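Long-range contacts in StiE protein (Stigmatella aurantiaca, PDB 6ECX), which carries, in this piece of a multifunctional polyketide synthase, an O-methyltransferase domain that binds S-adenosylmethionine and probably methylates an oxygen of the growing polyketide: residues M156-L161 and H182-G187; L188-D193 and L287-K292; H225-D230 and H303-Q308; V238-H243 and A277-L282. One frame throughout, in Å; residues are numbered along the deposited sequence.

Contact 1 (M156-L161 and H182-G187)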
loop_
_atom_site.group_PDB
_atom_site.type_symbol
_atom_site.label_atom_id
_atom_site.label_comp_id
_atom_site.label_asym_id
_atom_site.label_seq_id
_atom_site.Cartn_x
_atom_site.Cartn_y
_atom_site.Cartn_z
ATOM N N MET A 156 -8.581 18.377 -6.834
ATOM C CA MET A 156 -7.162 18.634 -7.044
ATOM C C MET A 156 -6.464 18.468 -5.700
ATOM O O MET A 156 -6.825 19.138 -4.726
ATOM C CB MET A 156 -6.960 20.039 -7.624
ATOM C CG MET A 156 -5.530 20.376 -7.984
ATOM S SD MET A 156 -4.845 19.286 -9.253
ATOM C CE MET A 156 -5.863 19.715 -10.661
ATOM N N TYR A 157 -5.476 17.572 -5.642
ATOM C CA TYR A 157 -4.942 17.084 -4.378
ATOM C C TYR A 157 -3.491 17.496 -4.172
ATOM O O TYR A 157 -2.758 17.795 -5.119
ATOM C CB TYR A 157 -5.084 15.551 -4.310
ATOM C CG TYR A 157 -6.539 15.168 -4.424
ATOM C CD1 TYR A 157 -7.376 15.221 -3.310
ATOM C CD2 TYR A 157 -7.100 14.851 -5.654
ATOM C CE1 TYR A 157 -8.747 14.936 -3.411
ATOM C CE2 TYR A 157 -8.463 14.554 -5.766
ATOM C CZ TYR A 157 -9.269 14.582 -4.639
ATOM O OH TYR A 157 -10.602 14.286 -4.754
ATOM N N ASP A 158 -3.100 17.531 -2.897
ATOM C CA ASP A 158 -1.726 17.761 -2.481
ATOM C C ASP A 158 -0.999 16.481 -2.150
ATOM O O ASP A 158 0.231 16.426 -2.267
ATOM C CB ASP A 158 -1.701 18.659 -1.243
ATOM C CG ASP A 158 -2.380 19.990 -1.480
ATOM O OD1 ASP A 158 -2.351 20.476 -2.621
ATOM O OD2 ASP A 158 -2.938 20.539 -0.519
ATOM N N LEU A 159 -1.740 15.433 -1.775
ATOM C CA LEU A 159 -1.151 14.158 -1.387
ATOM C C LEU A 159 -2.056 13.058 -1.912
ATOM O O LEU A 159 -3.284 13.174 -1.811
ATOM C CB LEU A 159 -1.008 14.054 0.143
ATOM C CG LEU A 159 -0.676 12.700 0.797
ATOM C CD1 LEU A 159 0.757 12.280 0.462
ATOM C CD2 LEU A 159 -0.840 12.795 2.331
ATOM N N VAL A 160 -1.457 12.021 -2.513
ATOM C CA VAL A 160 -2.186 10.864 -3.037
ATOM C C VAL A 160 -1.612 9.597 -2.408
ATOM O O VAL A 160 -0.391 9.437 -2.319
ATOM C CB VAL A 160 -2.116 10.785 -4.579
ATOM C CG1 VAL A 160 -2.828 9.519 -5.103
ATOM C CG2 VAL A 160 -2.751 12.012 -5.237
ATOM N N LEU A 161 -2.497 8.693 -1.970
ATOM C CA LEU A 161 -2.119 7.474 -1.266
ATOM C C LEU A 161 -2.520 6.269 -2.113
ATOM O O LEU A 161 -3.657 6.204 -2.616
ATOM C CB LEU A 161 -2.805 7.348 0.112
ATOM C CG LEU A 161 -2.916 8.519 1.079
ATOM C CD1 LEU A 161 -3.651 8.090 2.353
ATOM C CD2 LEU A 161 -1.546 9.044 1.434
ATOM N N HIS A 182 -4.774 15.212 -11.409
ATOM C CA HIS A 182 -5.422 15.672 -10.181
ATOM C C HIS A 182 -4.439 15.888 -9.038
ATOM O O HIS A 182 -4.841 15.936 -7.874
ATOM C CB HIS A 182 -6.526 14.692 -9.781
ATOM C CG HIS A 182 -7.609 14.619 -10.795
ATOM N ND1 HIS A 182 -7.524 13.810 -11.907
ATOM C CD2 HIS A 182 -8.770 15.306 -10.910
ATOM C CE1 HIS A 182 -8.605 13.981 -12.651
ATOM N NE2 HIS A 182 -9.374 14.881 -12.068
ATOM N N LEU A 183 -3.158 16.036 -9.341
ATOM C CA LEU A 183 -2.160 16.353 -8.334
ATOM C C LEU A 183 -1.655 17.765 -8.611
ATOM O O LEU A 183 -1.256 18.062 -9.745
ATOM C CB LEU A 183 -1.022 15.330 -8.406
ATOM C CG LEU A 183 0.036 15.215 -7.326
ATOM C CD1 LEU A 183 -0.617 15.153 -5.943
ATOM C CD2 LEU A 183 0.871 13.958 -7.604
ATOM N N THR A 184 -1.682 18.638 -7.597
ATOM C CA THR A 184 -1.048 19.948 -7.768
ATOM C C THR A 184 0.444 19.775 -8.055
ATOM O O THR A 184 1.072 18.806 -7.623
ATOM C CB THR A 184 -1.236 20.837 -6.522
ATOM O OG1 THR A 184 -0.636 20.229 -5.364
ATOM C CG2 THR A 184 -2.676 21.055 -6.259
ATOM N N ASN A 185 1.029 20.728 -8.785
ATOM C CA ASN A 185 2.463 20.622 -9.076
ATOM C C ASN A 185 3.274 20.619 -7.784
ATOM O O ASN A 185 2.990 21.359 -6.840
ATOM C CB ASN A 185 2.939 21.755 -9.994
ATOM C CG ASN A 185 4.333 21.494 -10.548
ATOM O OD1 ASN A 185 4.775 20.338 -10.595
ATOM N ND2 ASN A 185 5.032 22.556 -10.979
ATOM N N GLY A 186 4.298 19.769 -7.727
ATOM C CA GLY A 186 4.950 19.558 -6.447
ATOM C C GLY A 186 4.178 18.737 -5.427
ATOM O O GLY A 186 4.717 18.488 -4.338
ATOM N N GLY A 187 2.951 18.309 -5.728
ATOM C CA GLY A 187 2.214 17.420 -4.829
ATOM C C GLY A 187 2.921 16.073 -4.664
ATOM O O GLY A 187 3.809 15.715 -5.423
#
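H182 meets Y157 as the chain leaves helix 172-181 and runs alongside the start of strand 157-163. This is the return of the beta-alpha-beta crossover that leads from strand 157-163 to its parallel neighbour 187-196 in the Rossmann-like sheet. The carbonyl O of H182 accepts the backbone N of Y157 at 2.8 Å, and the same oxygen lies at the edge of the tyrosine ring, near its plane. The H182 imidazole bonds back to N178 O through ND1, while the hydroxyl of Y157 reaches D116. One of two modelled M156 conformers passes the peptide carbons of H182 and L183.

L183 pairs with Y157 in a parallel bridge. Its CD1 methyl approaches Y157 O at 3.5 Å and V160 CG2 at 3.9 Å. At T184 the backbone N donates to Y157 O at 2.8 Å, almost straight, with an N-H...O angle of 172°. With chi1 at 61°, T184 OG1 stands 3.2 Å from both Y157 O and D158 OD1. A type II turn from T184 to G187 then swings the chain round, and G187 CA settles 3.4 Å from D158 O.

The two backbone bonds at Y157 fix the parallel register, and D158 OD2, bonded to K90 N, ties the corner that follows to the chain beyond.

Contact 2 (L188-D193 and L287-K292)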
loop_
_atom_site.group_PDB
_atom_site.type_symbol
_atom_site.label_atom_id
_atom_site.label_comp_id
_atom_site.label_asym_id
_atom_site.label_seq_id
_atom_site.Cartn_x
_atom_site.Cartn_y
_atom_site.Cartn_z
ATOM N N LEU A 188 2.520 15.323 -3.634
ATOM C CA LEU A 188 3.193 14.086 -3.240
ATOM C C LEU A 188 2.318 12.859 -3.503
ATOM O O LEU A 188 1.090 12.905 -3.376
ATOM C CB LEU A 188 3.577 14.118 -1.749
ATOM C CG LEU A 188 4.403 15.321 -1.271
ATOM C CD1 LEU A 188 4.618 15.271 0.240
ATOM C CD2 LEU A 188 5.734 15.374 -2.011
ATOM N N LEU A 189 2.968 11.758 -3.858
ATOM C CA LEU A 189 2.340 10.442 -4.021
ATOM C C LEU A 189 3.133 9.480 -3.156
ATOM O O LEU A 189 4.357 9.404 -3.298
ATOM C CB LEU A 189 2.400 9.998 -5.485
ATOM C CG LEU A 189 2.059 8.540 -5.833
ATOM C CD1 LEU A 189 0.583 8.252 -5.513
ATOM C CD2 LEU A 189 2.387 8.284 -7.292
ATOM N N ILE A 190 2.479 8.799 -2.215
ATOM C CA ILE A 190 3.166 7.765 -1.453
ATOM C C ILE A 190 2.472 6.436 -1.744
ATOM O O ILE A 190 1.240 6.362 -1.792
ATOM C CB ILE A 190 3.254 8.074 0.056
ATOM C CG1 ILE A 190 1.902 8.322 0.680
ATOM C CG2 ILE A 190 4.213 9.316 0.326
ATOM C CD1 ILE A 190 2.017 8.598 2.206
ATOM N N MET A 191 3.271 5.408 -2.009
ATOM C CA MET A 191 2.725 4.124 -2.402
ATOM C C MET A 191 3.496 3.024 -1.709
ATOM O O MET A 191 4.693 3.155 -1.449
ATOM C CB MET A 191 2.809 3.905 -3.910
ATOM C CG MET A 191 1.778 4.648 -4.703
ATOM S SD MET A 191 2.106 4.387 -6.444
ATOM C CE MET A 191 2.768 2.729 -6.446
ATOM N N ALA A 192 2.779 1.956 -1.374
ATOM C CA ALA A 192 3.387 0.685 -1.028
ATOM C C ALA A 192 3.025 -0.287 -2.141
ATOM O O ALA A 192 1.842 -0.427 -2.478
ATOM C CB ALA A 192 2.888 0.184 0.333
ATOM N N ASP A 193 4.035 -0.916 -2.734
ATOM C CA ASP A 193 3.788 -1.857 -3.817
ATOM C C ASP A 193 5.051 -2.673 -4.069
ATOM O O ASP A 193 6.074 -2.505 -3.398
ATOM C CB ASP A 193 3.309 -1.154 -5.085
ATOM C CG ASP A 193 2.169 -1.907 -5.754
ATOM O OD1 ASP A 193 2.322 -3.117 -5.982
ATOM O OD2 ASP A 193 1.113 -1.301 -6.016
ATOM N N LEU A 287 8.396 1.102 -0.394
ATOM C CA LEU A 287 7.595 2.231 0.053
ATOM C C LEU A 287 8.117 3.459 -0.709
ATOM O O LEU A 287 9.194 3.984 -0.396
ATOM C CB LEU A 287 7.696 2.391 1.570
ATOM C CG LEU A 287 7.535 1.105 2.404
ATOM C CD1 LEU A 287 7.720 1.379 3.890
ATOM C CD2 LEU A 287 6.180 0.443 2.159
ATOM N N PHE A 288 7.344 3.890 -1.712
ATOM C CA PHE A 288 7.726 4.936 -2.650
ATOM C C PHE A 288 7.364 6.303 -2.081
ATOM O O PHE A 288 6.256 6.496 -1.568
ATOM C CB PHE A 288 6.998 4.786 -3.990
ATOM C CG PHE A 288 7.233 3.469 -4.708
ATOM C CD1 PHE A 288 6.531 2.322 -4.342
ATOM C CD2 PHE A 288 8.080 3.407 -5.805
ATOM C CE1 PHE A 288 6.716 1.131 -5.028
ATOM C CE2 PHE A 288 8.270 2.228 -6.500
ATOM C CZ PHE A 288 7.590 1.082 -6.111
ATOM N N HIS A 289 8.277 7.262 -2.209
ATOM C CA HIS A 289 7.941 8.672 -2.027
ATOM C C HIS A 289 8.207 9.390 -3.347
ATOM O O HIS A 289 9.352 9.437 -3.809
ATOM C CB HIS A 289 8.748 9.309 -0.894
ATOM C CG HIS A 289 8.338 10.717 -0.584
ATOM N ND1 HIS A 289 8.963 11.814 -1.136
ATOM C CD2 HIS A 289 7.344 11.205 0.196
ATOM C CE1 HIS A 289 8.381 12.919 -0.707
ATOM N NE2 HIS A 289 7.398 12.578 0.108
ATOM N N VAL A 290 7.155 9.950 -3.936
ATOM C CA VAL A 290 7.153 10.475 -5.295
ATOM C C VAL A 290 6.641 11.912 -5.250
ATOM O O VAL A 290 5.741 12.232 -4.463
ATOM C CB VAL A 290 6.258 9.594 -6.198
ATOM C CG1 VAL A 290 6.149 10.136 -7.623
ATOM C CG2 VAL A 290 6.773 8.123 -6.178
ATOM N N GLN A 291 7.192 12.780 -6.103
ATOM C CA GLN A 291 6.729 14.162 -6.184
ATOM C C GLN A 291 6.314 14.505 -7.616
ATOM O O GLN A 291 6.992 14.146 -8.570
ATOM C CB GLN A 291 7.807 15.143 -5.691
ATOM C CG GLN A 291 7.292 16.588 -5.622
ATOM C CD GLN A 291 8.357 17.572 -5.198
ATOM O OE1 GLN A 291 9.544 17.283 -5.266
ATOM N NE2 GLN A 291 7.932 18.722 -4.707
ATOM N N LYS A 292 5.193 15.201 -7.780
ATOM C CA LYS A 292 4.863 15.708 -9.110
ATOM C C LYS A 292 5.838 16.809 -9.536
ATOM O O LYS A 292 6.169 17.716 -8.758
ATOM C CB LYS A 292 3.433 16.259 -9.133
ATOM C CG LYS A 292 3.075 16.816 -10.490
ATOM C CD LYS A 292 1.596 17.095 -10.612
ATOM C CE LYS A 292 1.273 17.637 -12.001
ATOM N NZ LYS A 292 -0.204 17.631 -12.179
#
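L189 and V290 form one of two hydrogen-bonded pairs in an antiparallel strand pair, with 160° between the strand directions. Strand 283-292 is the antiparallel strand inserted between 187-196 and 226-233, as in class I methyltransferase sheets of Rossmann-like fold. The two backbone bonds are 2.9 Å each, L189 N to V290 O and V290 N to L189 O, and the CB atoms of the pair lie side by side on the face they share with M191 and F288.

The M191-F288 end is buried. F288 N donates to M191 O at 2.8 Å, and the same carbonyl O lies in the plane of the phenyl ring, at its CD1 edge. F288 CG lies anti to its own carbonyl carbon (chi1 -59°), which carries CD1 beside M191 CB and CE1 to D193; W217 meets the ring from helix 214-222. On the other face, A192 CB touches L287 CD2 at 3.8 Å, and helix 64-80 packs over both residues.

Toward L188 and Q291 the pair becomes partly exposed. L188 CD2 approaches Q291 CG loosely, at 4.1 Å, whereas the amide of Q291 turns to R227 and G186 O. Between the two ends stands the H289 imidazole, with I190 and L188 meeting it obliquely from the neighbouring strand: I190 CG2 is 3.7 Å from H289 CD2, and L188 CD2 is 3.8 Å from H289 CE1.

Contact 3 (H225-D230 and H303-Q308)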
loop_
_atom_site.group_PDB
_atom_site.type_symbol
_atom_site.label_atom_id
_atom_site.label_comp_id
_atom_site.label_asym_id
_atom_site.label_seq_id
_atom_site.Cartn_x
_atom_site.Cartn_y
_atom_site.Cartn_z
ATOM N N HIS A 225 4.670 12.943 -15.345
ATOM C CA HIS A 225 5.169 14.088 -14.578
ATOM C C HIS A 225 5.435 13.729 -13.120
ATOM O O HIS A 225 5.212 14.541 -12.223
ATOM C CB HIS A 225 4.203 15.280 -14.662
ATOM C CG HIS A 225 3.940 15.742 -16.063
ATOM N ND1 HIS A 225 2.758 15.481 -16.725
ATOM C CD2 HIS A 225 4.719 16.422 -16.939
ATOM C CE1 HIS A 225 2.822 15.981 -17.947
ATOM N NE2 HIS A 225 4.001 16.557 -18.101
ATOM N N LEU A 226 5.967 12.532 -12.872
ATOM C CA LEU A 226 6.220 12.076 -11.509
ATOM C C LEU A 226 7.687 11.728 -11.347
ATOM O O LEU A 226 8.266 11.035 -12.195
ATOM C CB LEU A 226 5.339 10.860 -11.157
ATOM C CG LEU A 226 3.833 11.130 -11.138
ATOM C CD1 LEU A 226 3.022 9.829 -11.120
ATOM C CD2 LEU A 226 3.461 12.019 -9.941
ATOM N N ARG A 227 8.278 12.197 -10.249
ATOM C CA ARG A 227 9.678 11.954 -9.937
ATOM C C ARG A 227 9.768 11.130 -8.662
ATOM O O ARG A 227 9.207 11.514 -7.629
ATOM C CB ARG A 227 10.453 13.269 -9.766
ATOM C CG ARG A 227 11.974 13.093 -9.878
ATOM C CD ARG A 227 12.696 14.427 -9.782
ATOM N NE ARG A 227 12.782 14.858 -8.391
ATOM C CZ ARG A 227 11.939 15.708 -7.820
ATOM N NH1 ARG A 227 12.085 16.029 -6.546
ATOM N NH2 ARG A 227 10.964 16.261 -8.532
ATOM N N LEU A 228 10.471 10.000 -8.737
ATOM C CA LEU A 228 10.741 9.225 -7.540
ATOM C C LEU A 228 11.768 9.961 -6.692
ATOM O O LEU A 228 12.892 10.202 -7.148
ATOM C CB LEU A 228 11.271 7.852 -7.938
ATOM C CG LEU A 228 11.728 6.951 -6.790
ATOM C CD1 LEU A 228 10.568 6.689 -5.795
ATOM C CD2 LEU A 228 12.248 5.608 -7.375
ATOM N N VAL A 229 11.394 10.323 -5.470
ATOM C CA VAL A 229 12.305 11.040 -4.568
ATOM C C VAL A 229 13.149 10.074 -3.746
ATOM O O VAL A 229 14.365 10.239 -3.646
ATOM C CB VAL A 229 11.508 12.002 -3.658
ATOM C CG1 VAL A 229 12.435 12.640 -2.578
ATOM C CG2 VAL A 229 10.816 13.074 -4.488
ATOM N N ASP A 230 12.526 9.045 -3.145
ATOM C CA ASP A 230 13.300 7.949 -2.569
ATOM C C ASP A 230 12.362 6.790 -2.266
ATOM O O ASP A 230 11.137 6.897 -2.403
ATOM C CB ASP A 230 14.076 8.355 -1.314
ATOM C CG ASP A 230 13.208 8.453 -0.098
ATOM O OD1 ASP A 230 12.052 8.896 -0.230
ATOM O OD2 ASP A 230 13.678 8.086 0.996
ATOM N N HIS A 303 15.613 9.608 -16.483
ATOM C CA HIS A 303 17.037 9.469 -16.174
ATOM C C HIS A 303 17.274 9.529 -14.668
ATOM O O HIS A 303 17.966 8.677 -14.097
ATOM C CB HIS A 303 17.801 10.575 -16.900
ATOM C CG HIS A 303 19.274 10.568 -16.656
ATOM N ND1 HIS A 303 19.946 11.663 -16.154
ATOM C CD2 HIS A 303 20.211 9.616 -16.874
ATOM C CE1 HIS A 303 21.235 11.383 -16.070
ATOM N NE2 HIS A 303 21.421 10.145 -16.495
ATOM N N LEU A 304 16.663 10.514 -14.009
ATOM C CA LEU A 304 16.794 10.692 -12.567
ATOM C C LEU A 304 16.083 9.580 -11.795
ATOM O O LEU A 304 16.634 9.042 -10.828
ATOM C CB LEU A 304 16.243 12.076 -12.184
ATOM C CG LEU A 304 17.015 13.271 -12.793
ATOM C CD1 LEU A 304 16.179 14.617 -12.986
ATOM C CD2 LEU A 304 18.249 13.503 -11.967
ATOM N N ASN A 305 14.871 9.205 -12.215
ATOM C CA ASN A 305 14.180 8.097 -11.552
ATOM C C ASN A 305 14.997 6.818 -11.610
ATOM O O ASN A 305 14.988 6.034 -10.655
ATOM C CB ASN A 305 12.810 7.828 -12.177
ATOM C CG ASN A 305 11.845 8.950 -11.965
ATOM O OD1 ASN A 305 12.032 9.790 -11.081
ATOM N ND2 ASN A 305 10.780 8.973 -12.764
ATOM N N ALA A 306 15.648 6.552 -12.751
ATOM C CA ALA A 306 16.381 5.302 -12.908
ATOM C C ALA A 306 17.502 5.213 -11.885
ATOM O O ALA A 306 17.744 4.150 -11.306
ATOM C CB ALA A 306 16.939 5.181 -14.328
ATOM N N LYS A 307 18.175 6.337 -11.626
ATOM C CA LYS A 307 19.210 6.355 -10.602
ATOM C C LYS A 307 18.617 6.056 -9.231
ATOM O O LYS A 307 19.178 5.270 -8.460
ATOM C CB LYS A 307 19.923 7.710 -10.617
ATOM C CG LYS A 307 21.269 7.748 -9.918
ATOM C CD LYS A 307 21.925 9.118 -10.101
ATOM C CE LYS A 307 23.154 9.294 -9.214
ATOM N NZ LYS A 307 23.580 10.728 -9.125
ATOM N N GLN A 308 17.449 6.635 -8.932
ATOM C CA GLN A 308 16.818 6.445 -7.630
ATOM C C GLN A 308 16.283 5.025 -7.453
ATOM O O GLN A 308 16.233 4.518 -6.327
ATOM C CB GLN A 308 15.691 7.472 -7.463
ATOM C CG GLN A 308 15.538 8.034 -6.068
ATOM C CD GLN A 308 16.845 8.566 -5.494
ATOM O OE1 GLN A 308 17.573 9.307 -6.154
ATOM N NE2 GLN A 308 17.146 8.178 -4.258
#
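N305 of helix 298-309 turns its amide against the backbone of strand 226-233 and uses both of its ends there. OD1 accepts the backbone N of L228 at 2.8 Å, with the donor standing 51° out of the carbonyl plane, above it and away from the lone-pair directions. On the other side of the amide, ND2 gives a weak but straight bond of 3.3 Å to L226 O. The side chain bridges R227 in this way, from the carbonyl before it to the N-H after it. With CG beside its own backbone N (chi1 -66°), the amide is carried from the helix toward the strand.

The R227 side chain, in one of its two modelled conformers, crosses that of N305 at about a right angle, and its guanidinium continues to Q291 and D293.

One helical turn on, Q308 crosses L228 obliquely. L228 CD2 rests on Q308 CB at 3.9 Å, while F309 of the same helix also touches this leucine. The glutamine chain bends at chi2, and its CG lies 3.5 Å from V229 O, at the classic beta bulge where V229 and D230 both face H289. D230 turns its carboxylate to R82, in a salt bridge.

The helix runs nearly along the strand, 28° between their directions, and is tied to it by one amide flanked by aliphatic contacts. N218 OD1 takes a further bond from N305 ND2, so this buried amide is held at both ends and its rotation is probably well fixed, linking the helix to helix 214-222 as well as to the sheet.

Contact 4 (V238-H243 and A277-L282)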
loop_
_atom_site.group_PDB
_atom_site.type_symbol
_atom_site.label_atom_id
_atom_site.label_comp_id
_atom_site.label_asym_id
_atom_site.label_seq_id
_atom_site.Cartn_x
_atom_site.Cartn_y
_atom_site.Cartn_z
ATOM N N VAL A 238 8.790 -7.235 6.246
ATOM C CA VAL A 238 7.508 -7.828 5.888
ATOM C C VAL A 238 7.609 -9.349 5.933
ATOM O O VAL A 238 6.732 -10.035 6.480
ATOM C CB VAL A 238 7.075 -7.300 4.507
ATOM C CG1 VAL A 238 6.072 -8.224 3.867
ATOM C CG2 VAL A 238 6.482 -5.905 4.660
ATOM N N ALA A 239 8.707 -9.895 5.405
ATOM C CA ALA A 239 8.924 -11.342 5.472
ATOM C C ALA A 239 9.068 -11.808 6.919
ATOM O O ALA A 239 8.626 -12.906 7.272
ATOM C CB ALA A 239 10.156 -11.730 4.649
ATOM N N ASN A 240 9.688 -10.984 7.773
ATOM C CA ASN A 240 9.737 -11.307 9.199
ATOM C C ASN A 240 8.336 -11.417 9.790
ATOM O O ASN A 240 8.104 -12.211 10.710
ATOM C CB ASN A 240 10.526 -10.249 9.970
ATOM C CG ASN A 240 12.018 -10.337 9.746
ATOM O OD1 ASN A 240 12.541 -11.340 9.244
ATOM N ND2 ASN A 240 12.722 -9.281 10.139
ATOM N N CYS A 241 7.396 -10.602 9.299
ATOM C CA CYS A 241 6.035 -10.665 9.819
ATOM C C CYS A 241 5.373 -11.990 9.455
ATOM O O CYS A 241 4.636 -12.569 10.264
ATOM C CB CYS A 241 5.213 -9.480 9.294
ATOM S SG CYS A 241 3.492 -9.452 9.864
ATOM N N LEU A 242 5.643 -12.494 8.250
ATOM C CA LEU A 242 5.043 -13.724 7.752
ATOM C C LEU A 242 5.795 -14.973 8.191
ATOM O O LEU A 242 5.327 -16.081 7.915
ATOM C CB LEU A 242 4.968 -13.686 6.222
ATOM C CG LEU A 242 4.189 -12.493 5.673
ATOM C CD1 LEU A 242 4.176 -12.506 4.157
ATOM C CD2 LEU A 242 2.777 -12.534 6.228
ATOM N N HIS A 243 6.928 -14.817 8.872
ATOM C CA HIS A 243 7.738 -15.963 9.276
ATOM C C HIS A 243 6.960 -16.886 10.213
ATOM O O HIS A 243 6.425 -16.450 11.236
ATOM C CB HIS A 243 9.020 -15.471 9.951
ATOM C CG HIS A 243 10.033 -16.545 10.174
ATOM N ND1 HIS A 243 10.815 -17.051 9.158
ATOM C CD2 HIS A 243 10.387 -17.217 11.294
ATOM C CE1 HIS A 243 11.607 -17.991 9.643
ATOM N NE2 HIS A 243 11.368 -18.110 10.937
ATOM N N ALA A 277 9.661 -15.428 -2.255
ATOM C CA ALA A 277 10.116 -14.434 -3.216
ATOM C C ALA A 277 10.788 -13.259 -2.515
ATOM O O ALA A 277 11.791 -12.726 -3.000
ATOM C CB ALA A 277 8.937 -13.969 -4.070
ATOM N N LEU A 278 10.257 -12.854 -1.360
ATOM C CA LEU A 278 10.856 -11.755 -0.608
ATOM C C LEU A 278 12.199 -12.162 -0.010
ATOM O O LEU A 278 13.188 -11.423 -0.125
ATOM C CB LEU A 278 9.891 -11.286 0.480
ATOM C CG LEU A 278 8.662 -10.497 0.010
ATOM C CD1 LEU A 278 7.678 -10.321 1.152
ATOM C CD2 LEU A 278 9.075 -9.136 -0.553
ATOM N N ARG A 279 12.253 -13.339 0.634
ATOM C CA ARG A 279 13.513 -13.838 1.179
ATOM C C ARG A 279 14.555 -14.007 0.084
ATOM O O ARG A 279 15.732 -13.681 0.278
ATOM C CB ARG A 279 13.302 -15.174 1.901
ATOM C CG ARG A 279 12.601 -15.101 3.247
ATOM C CD ARG A 279 13.375 -14.289 4.291
ATOM N NE ARG A 279 12.775 -14.459 5.611
ATOM C CZ ARG A 279 12.689 -13.518 6.547
ATOM N NH1 ARG A 279 13.158 -12.291 6.325
ATOM N NH2 ARG A 279 12.105 -13.805 7.709
ATOM N N GLY A 280 14.141 -14.525 -1.070
ATOM C CA GLY A 280 15.036 -14.754 -2.176
ATOM C C GLY A 280 15.435 -13.535 -2.962
ATOM O O GLY A 280 16.309 -13.643 -3.828
ATOM N N GLY A 281 14.826 -12.377 -2.693
ATOM C CA GLY A 281 15.122 -11.180 -3.450
ATOM C C GLY A 281 14.484 -11.122 -4.817
ATOM O O GLY A 281 14.794 -10.208 -5.594
ATOM N N LEU A 282 13.590 -12.062 -5.135
ATOM C CA LEU A 282 12.952 -12.062 -6.446
ATOM C C LEU A 282 12.057 -10.844 -6.624
ATOM O O LEU A 282 11.978 -10.275 -7.719
ATOM C CB LEU A 282 12.150 -13.347 -6.633
ATOM C CG LEU A 282 12.924 -14.652 -6.404
ATOM C CD1 LEU A 282 12.104 -15.846 -6.863
ATOM C CD2 LEU A 282 14.275 -14.622 -7.105
#
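R279 reaches across from the last turn of helix 263-280 to the C-terminal end of helix 235-242, a helix-to-helix contact beside the Rossmann-like sheet of the methyltransferase. Its helix ends just beyond, in a Schellman motif at G281, where the chain takes a positive phi before strand 283-292.

From CB, the arginine sets CG beside its own backbone N and then bends at chi2 (-62°), which turns the chain toward the other helix. CD comes within 4.1 Å of A239 CB. NE passes the same methyl at 3.9 Å and donates to the hydroxyl of Y275, one turn earlier in its own helix. At CZ the flat group has A239 CB 3.4 Å above one face, displaced toward the rim.

The two terminal nitrogens end at N240: NH1 and NH2 both donate to OD1, an end-on grip on a single oxygen. The amide and guanidinium planes are 57° apart, so the two donors do not meet the oxygen alike. NH2 lies in the carbonyl plane, whereas NH1 stands 45° above it. The other end of this amide, ND2, is bonded to F43 O. H243 ND1 sits at the guanidinium edge but has Y275 OH as its hydrogen-bonding partner.

Beneath the arginine the contact is apolar. L278 CB lies 4.2 Å from A239 CB, and L278 CD1 touches V238 CG1 at 3.8 Å.

Within the polar grip the shorter bond is R279 NH2 to N240 OD1, 2.9 Å, against 3.1 Å for R279 NH1 to the same oxygen.

Overall arrangement
Contacts 1, 2 and 3 follow one another across the mixed sheet, passing through neighbouring strands 157-163, 187-196, 283-292 and 226-233, with helix 298-309 covering the last. Centres of contacts 1 and 2, and of 2 and 3, are 11 Å apart, and each of these pairs touches. Along the chain, contact 1 closes before the others open, contacts 2 and 3 alternate, and contact 4 is nested inside the loops closed by both. The sheet carrying contacts 1 to 3 probably forms the methyltransferase core, with S-adenosylmethionine about 7 Å from the A192 side chain, while contact 4 joins helices across the chain's centre from contact 1, their centres 32 Å apart.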